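Local coordinates for protein fatty acid amide hydrolase (Candida albicans, PDB 6KVR) that probably hydrolyses amides of monocarboxylic acids, fatty acid amides among them, to the free acid and ammonia, as a member of the amidase signature family, at residues 365-370 / 375-380; 463-468 / 485-490. All coordinates share one frame; numbering follows the deposited sequence.

Contact 1: 365-370 / 375-380; sequences TVVEKL and AKIIEF
Val367 and Ile377 meet methyl to methyl where helix 357-372 lies against strand 376-379, the second half of the beta-alpha-beta unit made by strand 343-346, this helix and this strand. The touching atoms are Val367 CG1 and Ile377 CD1, 3.7 Å apart, and the two side chains cross at about a right angle. Val367 carries CG1 opposite its backbone N (chi1 167°), which extends that methyl from the helix toward the strand. Ile377 has CG1 lodged between its own N and carbonyl carbon (chi1 74°), and the chain from there reaches CD1 out to the valine. Two beta-branched residues suit the place, since branching at CB restricts the first torsion and keeps the methyls against the opposite element.

One turn further along the helix, Leu370 faces Ala375. Their CB atoms lie 4.3 Å apart, and the small methyl of the alanine lets the chain turn back close to the helix. Leu370 also packs on Ile562 and Leu565 of helix 552-565, so one residue serves both this turn and the contact between the two helices.

Next outward, strand 376-379 is held by backbone bonds to strand 343-346, from Ile378 to Val344 and Ile346 among others. Its Glu379 bends its carboxylate back toward the helix, where OE2 comes only within 4.5 Å of Val367 CG1; the real partner of OE2 is Arg348, in a salt bridge. Each carboxylate has its own basic partner, Arg348 for Glu379 and Lys371 for Glu368, which probably eases the repulsion between the two.

The tight connection is closed by the backbone: Ala375 N donates to Leu370 O over 3.1 Å. Beside that bond, Ala375 CB lies 3.5 Å from the same Leu370 O.

Contact 2: 463-468 / 485-490; sequences ILSPTY and SLWNIL
Apolar packing comes first: Ile463, on strand 462-466, meets the six-membered ring of Trp487, from helix 482-490, at an oblique angle. Its CD1 lies 3.8 Å from Trp487 CH2, and CG2 reaches the same ring carbon at 3.9 Å. Both come in from one side of the ring plane, CD1 leaning toward CZ3 and CG2 toward CZ2. Leu486 CD2 sits 3.7 Å above the opposite face of the indole, near its rim. A broad, flat side chain suits this place because it spans the distance from helix to strand.

The polar part runs through a water. Ser465 OG and Trp487 NE1 are 3.8 Å apart, too far for a direct bond, and a water lies 3.0 Å from Trp487 NE1, whose N-H it accepts. The same water is hydrogen-bonded to Ser465 OG, also at 3.0 Å. Serine's small hydroxyl, held between its N and carbonyl carbon (chi1 71°), leaves room for the water that links the buried indole nitrogen to the strand.

The whole is a helix packed on the central mixed sheet of the amidase signature fold, with the Trp487 side chain about 8 Å from Gly256, a residue of the predicted substrate site.

Overall arrangement
Following the chain from the N terminus, strand 343-346 leads into helix 357-372, and contact 1 closes the short turn from that helix to strand 376-379, the outermost strand of the sheet within this chain. Four helices later, contact 2 opens at strand 462-466 and joins 463-468 to 485-490 across the 16 residues between them. The two are in series, neither nested nor crossed, and their centres lie about 17 Å apart. Both reach the same sheet, in which strand 343-346 lies between strands 462-466 and 376-379. Leu464 bridges them by packing on Val366 and Leu370, while Phe380 rests against Ile463, tying the sheet's edge to its interior.

Contact 1: 365-370 / 375-380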
ATOM      1  N   THR A 365     -34.778 -11.999   3.746  1.00 34.48           N
ATOM      2  CA  THR A 365     -34.945 -13.319   3.141  1.00 36.66           C
ATOM      3  C   THR A 365     -33.607 -14.048   3.042  1.00 40.28           C
ATOM      4  O   THR A 365     -33.537 -15.264   3.262  1.00 38.48           O
ATOM      5  CB  THR A 365     -35.604 -13.199   1.759  1.00 36.80           C
ATOM      6  OG1 THR A 365     -36.921 -12.647   1.894  1.00 36.84           O
ATOM      7  CG2 THR A 365     -35.728 -14.562   1.087  1.00 35.26           C
ATOM      8  N   VAL A 366     -32.526 -13.318   2.735  1.00 35.13           N
ATOM      9  CA  VAL A 366     -31.232 -13.977   2.565  1.00 34.48           C
ATOM     10  C   VAL A 366     -30.694 -14.444   3.915  1.00 33.31           C
ATOM     11  O   VAL A 366     -30.157 -15.552   4.035  1.00 33.33           O
ATOM     12  CB  VAL A 366     -30.251 -13.045   1.823  1.00 32.83           C
ATOM     13  CG1 VAL A 366     -28.803 -13.544   1.934  1.00 26.59           C
ATOM     14  CG2 VAL A 366     -30.656 -12.926   0.355  1.00 28.25           C
ATOM     15  N   VAL A 367     -30.853 -13.621   4.953  1.00 32.64           N
ATOM     16  CA  VAL A 367     -30.415 -14.017   6.288  1.00 39.55           C
ATOM     17  C   VAL A 367     -31.135 -15.289   6.732  1.00 43.38           C
ATOM     18  O   VAL A 367     -30.520 -16.202   7.298  1.00 38.33           O
ATOM     19  CB  VAL A 367     -30.632 -12.867   7.289  1.00 37.37           C
ATOM     20  CG1 VAL A 367     -30.486 -13.372   8.715  1.00 39.74           C
ATOM     21  CG2 VAL A 367     -29.639 -11.721   7.025  1.00 35.99           C
ATOM     22  N   GLU A 368     -32.440 -15.383   6.466  1.00 39.49           N
ATOM     23  CA  GLU A 368     -33.174 -16.554   6.935  1.00 45.14           C
ATOM     24  C   GLU A 368     -32.754 -17.803   6.167  1.00 38.92           C
ATOM     25  O   GLU A 368     -32.617 -18.886   6.747  1.00 41.78           O
ATOM     26  CB  GLU A 368     -34.679 -16.300   6.837  1.00 39.05           C
ATOM     27  CG  GLU A 368     -35.180 -15.299   7.893  1.00 44.72           C
ATOM     28  CD  GLU A 368     -35.019 -15.813   9.337  1.00 58.27           C
ATOM     29  OE1 GLU A 368     -34.428 -15.101  10.188  1.00 57.47           O
ATOM     30  OE2 GLU A 368     -35.489 -16.938   9.627  1.00 62.63           O
ATOM     31  N   LYS A 369     -32.490 -17.654   4.875  1.00 39.46           N
ATOM     32  CA  LYS A 369     -31.953 -18.751   4.083  1.00 38.30           C
ATOM     33  C   LYS A 369     -30.584 -19.212   4.598  1.00 44.24           C
ATOM     34  O   LYS A 369     -30.291 -20.414   4.625  1.00 43.75           O
ATOM     35  CB  LYS A 369     -31.875 -18.289   2.643  1.00 44.12           C
ATOM     36  CG  LYS A 369     -31.919 -19.397   1.646  1.00 51.51           C
ATOM     37  CD  LYS A 369     -33.373 -19.773   1.300  1.00 52.43           C
ATOM     38  CE  LYS A 369     -33.449 -20.999   0.394  1.00 54.50           C
ATOM     39  NZ  LYS A 369     -32.720 -22.159   1.032  1.00 52.97           N
ATOM     40  N   LEU A 370     -29.724 -18.268   4.989  1.00 40.47           N
ATOM     41  CA  LEU A 370     -28.415 -18.627   5.534  1.00 41.77           C
ATOM     42  C   LEU A 370     -28.556 -19.327   6.877  1.00 41.31           C
ATOM     43  O   LEU A 370     -27.873 -20.319   7.154  1.00 39.23           O
ATOM     44  CB  LEU A 370     -27.543 -17.379   5.705  1.00 35.57           C
ATOM     45  CG  LEU A 370     -26.975 -16.687   4.469  1.00 40.87           C
ATOM     46  CD1 LEU A 370     -26.252 -15.417   4.907  1.00 32.67           C
ATOM     47  CD2 LEU A 370     -26.044 -17.644   3.710  1.00 35.16           C
ATOM     48  N   ALA A 375     -25.716 -21.408   9.075  1.00 42.65           N
ATOM     49  CA  ALA A 375     -24.678 -20.408   9.314  1.00 39.72           C
ATOM     50  C   ALA A 375     -24.897 -19.697  10.643  1.00 37.17           C
ATOM     51  O   ALA A 375     -26.027 -19.381  11.020  1.00 37.85           O
ATOM     52  CB  ALA A 375     -24.639 -19.378   8.182  1.00 34.50           C
ATOM     53  N   LYS A 376     -23.805 -19.449  11.354  1.00 35.40           N
ATOM     54  CA  LYS A 376     -23.849 -18.566  12.510  1.00 38.25           C
ATOM     55  C   LYS A 376     -23.955 -17.125  12.020  1.00 42.51           C
ATOM     56  O   LYS A 376     -23.058 -16.630  11.327  1.00 40.25           O
ATOM     57  CB  LYS A 376     -22.607 -18.765  13.379  1.00 36.52           C
ATOM     58  CG  LYS A 376     -22.583 -17.968  14.687  1.00 40.75           C
ATOM     59  CD  LYS A 376     -21.170 -17.995  15.282  1.00 44.59           C
ATOM     60  CE  LYS A 376     -21.127 -17.740  16.792  1.00 52.67           C
ATOM     61  NZ  LYS A 376     -21.550 -16.367  17.197  1.00 51.88           N
ATOM     62  N   ILE A 377     -25.054 -16.452  12.351  1.00 40.55           N
ATOM     63  CA  ILE A 377     -25.236 -15.056  11.980  1.00 38.70           C
ATOM     64  C   ILE A 377     -25.137 -14.206  13.240  1.00 41.35           C
ATOM     65  O   ILE A 377     -25.573 -14.614  14.325  1.00 40.90           O
ATOM     66  CB  ILE A 377     -26.564 -14.785  11.237  1.00 42.39           C
ATOM     67  CG1 ILE A 377     -27.737 -14.836  12.194  1.00 37.93           C
ATOM     68  CG2 ILE A 377     -26.773 -15.751  10.059  1.00 35.24           C
ATOM     69  CD1 ILE A 377     -28.746 -13.751  11.914  1.00 52.94           C
ATOM     70  N   ILE A 378     -24.521 -13.039  13.097  1.00 39.80           N
ATOM     71  CA  ILE A 378     -24.384 -12.055  14.161  1.00 36.78           C
ATOM     72  C   ILE A 378     -25.089 -10.796  13.683  1.00 37.34           C
ATOM     73  O   ILE A 378     -24.823 -10.328  12.570  1.00 38.01           O
ATOM     74  CB  ILE A 378     -22.902 -11.765  14.473  1.00 36.10           C
ATOM     75  CG1 ILE A 378     -22.196 -13.013  15.000  1.00 45.11           C
ATOM     76  CG2 ILE A 378     -22.759 -10.599  15.434  1.00 36.74           C
ATOM     77  CD1 ILE A 378     -20.702 -12.823  15.181  1.00 40.06           C
ATOM     78  N   GLU A 379     -26.004 -10.266  14.499  1.00 37.29           N
ATOM     79  CA  GLU A 379     -26.654  -8.998  14.183  1.00 39.33           C
ATOM     80  C   GLU A 379     -25.718  -7.874  14.610  1.00 39.09           C
ATOM     81  O   GLU A 379     -25.319  -7.794  15.777  1.00 40.87           O
ATOM     82  CB  GLU A 379     -28.024  -8.878  14.855  1.00 31.43           C
ATOM     83  CG  GLU A 379     -29.080  -9.868  14.338  1.00 37.16           C
ATOM     84  CD  GLU A 379     -29.568  -9.603  12.896  1.00 44.97           C
ATOM     85  OE1 GLU A 379     -29.619  -8.433  12.455  1.00 42.00           O
ATOM     86  OE2 GLU A 379     -29.927 -10.581  12.200  1.00 45.53           O
ATOM     87  N   PHE A 380     -25.342  -7.030  13.654  1.00 39.11           N
ATOM     88  CA  PHE A 380     -24.164  -6.174  13.759  1.00 37.89           C
ATOM     89  C   PHE A 380     -24.578  -4.718  13.594  1.00 40.41           C
ATOM     90  O   PHE A 380     -25.119  -4.338  12.548  1.00 37.54           O
ATOM     91  CB  PHE A 380     -23.143  -6.575  12.692  1.00 35.86           C
ATOM     92  CG  PHE A 380     -21.880  -5.771  12.704  1.00 34.13           C
ATOM     93  CD1 PHE A 380     -21.279  -5.402  13.898  1.00 34.86           C
ATOM     94  CD2 PHE A 380     -21.264  -5.428  11.507  1.00 31.66           C
ATOM     95  CE1 PHE A 380     -20.096  -4.680  13.893  1.00 35.69           C
ATOM     96  CE2 PHE A 380     -20.083  -4.713  11.493  1.00 29.14           C
ATOM     97  CZ  PHE A 380     -19.500  -4.333  12.682  1.00 32.83           C
TER

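Contact 2: 463-468 / 485-490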
ATOM      1  N   ILE A 463     -19.112  -9.868   6.218  1.00 32.39           N
ATOM      2  CA  ILE A 463     -20.145  -8.904   6.582  1.00 23.89           C
ATOM      3  C   ILE A 463     -21.101  -8.782   5.404  1.00 27.93           C
ATOM      4  O   ILE A 463     -20.671  -8.592   4.255  1.00 29.81           O
ATOM      5  CB  ILE A 463     -19.528  -7.552   6.984  1.00 26.10           C
ATOM      6  CG1 ILE A 463     -18.530  -7.768   8.128  1.00 30.93           C
ATOM      7  CG2 ILE A 463     -20.600  -6.562   7.448  1.00 25.79           C
ATOM      8  CD1 ILE A 463     -17.804  -6.528   8.569  1.00 29.62           C
ATOM      9  N   LEU A 464     -22.387  -8.960   5.676  1.00 28.90           N
ATOM     10  CA  LEU A 464     -23.439  -8.876   4.673  1.00 24.82           C
ATOM     11  C   LEU A 464     -24.206  -7.589   4.922  1.00 28.61           C
ATOM     12  O   LEU A 464     -24.548  -7.284   6.073  1.00 26.44           O
ATOM     13  CB  LEU A 464     -24.372 -10.081   4.747  1.00 27.49           C
ATOM     14  CG  LEU A 464     -25.575 -10.139   3.794  1.00 32.01           C
ATOM     15  CD1 LEU A 464     -25.120 -10.166   2.348  1.00 29.06           C
ATOM     16  CD2 LEU A 464     -26.457 -11.361   4.086  1.00 30.70           C
ATOM     17  N   SER A 465     -24.461  -6.825   3.864  1.00 24.02           N
ATOM     18  CA  SER A 465     -25.012  -5.491   4.048  1.00 28.67           C
ATOM     19  C   SER A 465     -25.684  -5.051   2.750  1.00 24.90           C
ATOM     20  O   SER A 465     -25.411  -5.617   1.685  1.00 24.56           O
ATOM     21  CB  SER A 465     -23.908  -4.500   4.452  1.00 28.58           C
ATOM     22  OG  SER A 465     -23.065  -4.258   3.342  1.00 27.15           O
ATOM     23  N   PRO A 466     -26.551  -4.031   2.807  1.00 24.98           N
ATOM     24  CA  PRO A 466     -27.110  -3.460   1.577  1.00 24.79           C
ATOM     25  C   PRO A 466     -26.019  -2.829   0.728  1.00 23.14           C
ATOM     26  O   PRO A 466     -24.917  -2.544   1.199  1.00 23.26           O
ATOM     27  CB  PRO A 466     -28.096  -2.393   2.087  1.00 25.27           C
ATOM     28  CG  PRO A 466     -28.306  -2.712   3.569  1.00 26.10           C
ATOM     29  CD  PRO A 466     -27.008  -3.299   4.004  1.00 23.38           C
ATOM     30  N   THR A 467     -26.339  -2.610  -0.550  1.00 22.92           N
ATOM     31  CA  THR A 467     -25.449  -1.887  -1.452  1.00 23.95           C
ATOM     32  C   THR A 467     -25.782  -0.414  -1.532  1.00 25.74           C
ATOM     33  O   THR A 467     -24.914   0.389  -1.901  1.00 22.97           O
ATOM     34  CB  THR A 467     -25.504  -2.475  -2.865  1.00 21.77           C
ATOM     35  OG1 THR A 467     -25.361  -3.898  -2.784  1.00 26.94           O
ATOM     36  CG2 THR A 467     -24.347  -1.935  -3.719  1.00 23.53           C
ATOM     37  N   TYR A 468     -27.005  -0.052  -1.165  1.00 25.45           N
ATOM     38  CA  TYR A 468     -27.593   1.264  -1.367  1.00 23.48           C
ATOM     39  C   TYR A 468     -28.891   1.236  -0.559  1.00 25.31           C
ATOM     40  O   TYR A 468     -29.389   0.158  -0.236  1.00 25.34           O
ATOM     41  CB  TYR A 468     -27.806   1.536  -2.871  1.00 21.69           C
ATOM     42  CG  TYR A 468     -28.562   2.809  -3.226  1.00 23.50           C
ATOM     43  CD1 TYR A 468     -28.150   4.028  -2.731  1.00 24.58           C
ATOM     44  CD2 TYR A 468     -29.692   2.783  -4.050  1.00 23.17           C
ATOM     45  CE1 TYR A 468     -28.835   5.188  -3.026  1.00 23.33           C
ATOM     46  CE2 TYR A 468     -30.388   3.952  -4.362  1.00 24.33           C
ATOM     47  CZ  TYR A 468     -29.936   5.158  -3.840  1.00 23.80           C
ATOM     48  OH  TYR A 468     -30.582   6.353  -4.103  1.00 27.84           O
ATOM     49  N   SER A 485     -19.418   3.402   0.208  1.00 20.15           N
ATOM     50  CA  SER A 485     -18.197   4.139   0.491  1.00 23.91           C
ATOM     51  C   SER A 485     -17.526   3.664   1.773  1.00 23.80           C
ATOM     52  O   SER A 485     -16.317   3.859   1.926  1.00 23.78           O
ATOM     53  CB  SER A 485     -18.479   5.643   0.556  1.00 24.46           C
ATOM     54  OG  SER A 485     -19.275   5.975   1.678  1.00 25.31           O
ATOM     55  N   LEU A 486     -18.276   3.030   2.681  1.00 24.89           N
ATOM     56  CA  LEU A 486     -17.671   2.474   3.892  1.00 23.76           C
ATOM     57  C   LEU A 486     -16.558   1.487   3.555  1.00 22.64           C
ATOM     58  O   LEU A 486     -15.481   1.516   4.162  1.00 23.54           O
ATOM     59  CB  LEU A 486     -18.740   1.788   4.744  1.00 25.03           C
ATOM     60  CG  LEU A 486     -18.236   1.014   5.963  1.00 30.40           C
ATOM     61  CD1 LEU A 486     -17.576   1.967   6.973  1.00 23.39           C
ATOM     62  CD2 LEU A 486     -19.347   0.141   6.616  1.00 27.64           C
ATOM     63  N   TRP A 487     -16.803   0.593   2.600  1.00 21.25           N
ATOM     64  CA  TRP A 487     -15.787  -0.391   2.253  1.00 27.13           C
ATOM     65  C   TRP A 487     -14.655   0.191   1.404  1.00 27.72           C
ATOM     66  O   TRP A 487     -13.619  -0.473   1.243  1.00 23.36           O
ATOM     67  CB  TRP A 487     -16.456  -1.593   1.560  1.00 20.40           C
ATOM     68  CG  TRP A 487     -17.642  -2.017   2.381  1.00 24.69           C
ATOM     69  CD1 TRP A 487     -18.952  -1.894   2.045  1.00 23.29           C
ATOM     70  CD2 TRP A 487     -17.619  -2.570   3.718  1.00 24.13           C
ATOM     71  NE1 TRP A 487     -19.747  -2.357   3.068  1.00 27.42           N
ATOM     72  CE2 TRP A 487     -18.955  -2.770   4.108  1.00 23.66           C
ATOM     73  CE3 TRP A 487     -16.599  -2.920   4.610  1.00 26.43           C
ATOM     74  CZ2 TRP A 487     -19.305  -3.303   5.356  1.00 25.43           C
ATOM     75  CZ3 TRP A 487     -16.950  -3.461   5.855  1.00 25.45           C
ATOM     76  CH2 TRP A 487     -18.289  -3.636   6.215  1.00 23.05           C
ATOM     77  N   ASN A 488     -14.801   1.421   0.892  1.00 21.74           N
ATOM     78  CA  ASN A 488     -13.656   2.064   0.255  1.00 23.68           C
ATOM     79  C   ASN A 488     -12.686   2.621   1.287  1.00 23.16           C
ATOM     80  O   ASN A 488     -11.468   2.484   1.131  1.00 23.58           O
ATOM     81  CB  ASN A 488     -14.110   3.183  -0.676  1.00 21.93           C
ATOM     82  CG  ASN A 488     -14.904   2.660  -1.855  1.00 20.60           C
ATOM     83  OD1 ASN A 488     -16.123   2.782  -1.889  1.00 25.06           O
ATOM     84  ND2 ASN A 488     -14.219   2.046  -2.810  1.00 20.47           N
ATOM     85  N   ILE A 489     -13.197   3.252   2.346  1.00 20.61           N
ATOM     86  CA  ILE A 489     -12.267   3.797   3.328  1.00 26.47           C
ATOM     87  C   ILE A 489     -11.650   2.665   4.149  1.00 21.57           C
ATOM     88  O   ILE A 489     -10.475   2.732   4.503  1.00 23.31           O
ATOM     89  CB  ILE A 489     -12.935   4.885   4.207  1.00 20.05           C
ATOM     90  CG1 ILE A 489     -11.886   5.555   5.089  1.00 21.30           C
ATOM     91  CG2 ILE A 489     -14.051   4.314   5.087  1.00 21.19           C
ATOM     92  CD1 ILE A 489     -12.438   6.683   5.977  1.00 22.65           C
ATOM     93  N   LEU A 490     -12.402   1.595   4.427  1.00 24.49           N
ATOM     94  CA  LEU A 490     -11.803   0.434   5.093  1.00 23.94           C
ATOM     95  C   LEU A 490     -10.933  -0.392   4.152  1.00 24.30           C
ATOM     96  O   LEU A 490     -10.057  -1.124   4.629  1.00 26.11           O
ATOM     97  CB  LEU A 490     -12.887  -0.469   5.693  1.00 21.80           C
ATOM     98  CG  LEU A 490     -13.818   0.145   6.752  1.00 24.68           C
ATOM     99  CD1 LEU A 490     -14.950  -0.817   7.155  1.00 23.50           C
ATOM    100  CD2 LEU A 490     -13.043   0.603   7.981  1.00 20.15           C
TER
HETATM  101  O   HOH W   1     -22.516  -1.349   3.718  1.00 29.02           O